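Baculoviral IAP repeat-containing protein 2 (Homo sapiens, PDB 3M1D) is an inhibitor of apoptosis protein whose zinc-binding BIR1 domain probably serves its recruitment by the adaptor TRAF2 in TNF receptor signalling. Local coordinates at residues A[26-30]-A[31-35]. Numbering follows the deposited sequence.
Sequences VPVSE and RSLAR
V28 meets L33 five residues later, the branch methyl CG2 of V28 lying 3.6 Å from CD1 of L33, with the two side chains crossing at about a right angle. With CG1 anti to the carbonyl carbon (chi1 -54°), CG2 falls between the backbone N and the carbonyl carbon, toward the first turn of the helix. Valine and leucine suit this buried spot: one short and branched on the extended approach, the other long enough to reach back from the helix and also touch Y19, W59 and P65.

S29 is the N-cap of helix 30-35. Its OG accepts from the amide of S32 at an OG to N distance of 3.0 Å, with an N-H...O angle of 153°. A serine is well fitted to the task, because its short hydroxyl can replace the carbonyl that a preceding turn would have supplied. In this BIR domain the cap starts the short helix that leads into the three-stranded sheet, with the side chain of L33 about 12 Å from the zinc ion.

The carbonyl of S29 is gripped twice, from one face of its plane: by L33 N at 3.1 Å from S29 O, and by S32 OG at 2.8 Å from S29 O. With its hydrogen spent on this carbonyl, S32 OG meets a water as acceptor; S29 N donates to the same water only weakly.

E30 opens the helix proper, where a carboxylate would probably interact favourably with the positive end of the helix dipole. Its CB points outward, but a bend at chi2 brings the carboxylate back over the helix start, OE1 about 2.9 Å from E30 N. The side chain also touches Y19 and M16, while E30 O takes the amide N of A34 at 2.9 Å, nearly straight at 167°.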
loop_
_atom_site.group_PDB
_atom_site.type_symbol
_atom_site.label_atom_id
_atom_site.label_comp_id
_atom_site.label_asym_id
_atom_site.label_seq_id
_atom_site.Cartn_x
_atom_site.Cartn_y
_atom_site.Cartn_z
ATOM N N VAL A 26 -7.670 9.722 6.757
ATOM C CA VAL A 26 -7.548 8.275 6.604
ATOM C C VAL A 26 -6.839 7.634 7.800
ATOM O O VAL A 26 -5.761 8.065 8.196
ATOM C CB VAL A 26 -6.862 7.903 5.283
ATOM C CG1 VAL A 26 -6.759 6.387 5.148
ATOM C CG2 VAL A 26 -7.649 8.502 4.114
ATOM N N PRO A 27 -7.462 6.604 8.385
ATOM C CA PRO A 27 -7.038 6.013 9.660
ATOM C C PRO A 27 -5.939 4.967 9.526
ATOM O O PRO A 27 -5.832 4.111 10.394
ATOM C CB PRO A 27 -8.311 5.324 10.176
ATOM C CG PRO A 27 -9.367 5.526 9.116
ATOM C CD PRO A 27 -8.692 5.982 7.876
ATOM N N VAL A 28 -5.161 5.013 8.453
ATOM C CA VAL A 28 -3.996 4.148 8.335
ATOM C C VAL A 28 -2.821 4.993 7.848
ATOM O O VAL A 28 -3.002 5.890 7.029
ATOM C CB VAL A 28 -4.244 2.941 7.398
ATOM C CG1 VAL A 28 -5.492 2.158 7.835
ATOM C CG2 VAL A 28 -4.359 3.392 5.958
ATOM N N SER A 29 -1.628 4.728 8.368
ATOM C CA SER A 29 -0.466 5.531 8.015
ATOM C C SER A 29 -0.020 5.308 6.570
ATOM O O SER A 29 -0.115 4.202 6.029
ATOM C CB SER A 29 0.698 5.299 8.982
ATOM O OG SER A 29 1.407 4.118 8.672
ATOM N N GLU A 30 0.449 6.388 5.961
ATOM C CA GLU A 30 0.965 6.365 4.601
ATOM C C GLU A 30 2.237 5.531 4.525
ATOM O O GLU A 30 2.466 4.842 3.534
ATOM C CB GLU A 30 1.248 7.784 4.115
ATOM C CG GLU A 30 0.009 8.600 3.842
ATOM C CD GLU A 30 -0.287 9.580 4.945
ATOM O OE1 GLU A 30 -0.219 9.184 6.133
ATOM O OE2 GLU A 30 -0.578 10.752 4.615
ATOM N N ARG A 31 3.058 5.592 5.569
ATOM C CA ARG A 31 4.274 4.796 5.603
ATOM C C ARG A 31 3.948 3.311 5.571
ATOM O O ARG A 31 4.592 2.553 4.858
ATOM C CB ARG A 31 5.118 5.119 6.834
ATOM C CG ARG A 31 5.520 6.581 6.939
ATOM C CD ARG A 31 6.695 6.755 7.896
ATOM N NE ARG A 31 6.646 8.020 8.628
ATOM C CZ ARG A 31 5.997 8.197 9.777
ATOM N NH1 ARG A 31 5.328 7.192 10.333
ATOM N NH2 ARG A 31 6.013 9.384 10.373
ATOM N N SER A 32 2.943 2.897 6.338
ATOM C CA SER A 32 2.566 1.489 6.355
ATOM C C SER A 32 2.019 1.062 4.994
ATOM O O SER A 32 2.317 -0.022 4.510
ATOM C CB SER A 32 1.563 1.188 7.470
ATOM O OG SER A 32 0.283 1.706 7.171
ATOM N N LEU A 33 1.236 1.930 4.370
ATOM C CA LEU A 33 0.721 1.639 3.048
ATOM C C LEU A 33 1.864 1.429 2.065
ATOM O O LEU A 33 1.908 0.408 1.368
ATOM C CB LEU A 33 -0.209 2.758 2.576
ATOM C CG LEU A 33 -1.537 2.730 3.329
ATOM C CD1 LEU A 33 -2.325 4.005 3.098
ATOM C CD2 LEU A 33 -2.355 1.491 2.908
ATOM N N ALA A 34 2.798 2.382 2.036
ATOM C CA ALA A 34 3.922 2.345 1.108
ATOM C C ALA A 34 4.824 1.138 1.357
ATOM O O ALA A 34 5.314 0.503 0.409
ATOM C CB ALA A 34 4.729 3.652 1.191
ATOM N N ARG A 35 5.039 0.820 2.629
ATOM C CA ARG A 35 5.819 -0.354 3.001
ATOM C C ARG A 35 5.149 -1.639 2.535
ATOM O O ARG A 35 5.830 -2.608 2.212
ATOM C CB ARG A 35 6.036 -0.415 4.520
ATOM C CG ARG A 35 6.882 0.717 5.070
ATOM C CD ARG A 35 7.055 0.616 6.587
ATOM N NE ARG A 35 7.633 1.838 7.144
ATOM C CZ ARG A 35 7.738 2.092 8.445
ATOM N NH1 ARG A 35 7.303 1.206 9.333
ATOM N NH2 ARG A 35 8.278 3.234 8.861
HETATM O O HOH W 1 -1.202 1.766 9.901
#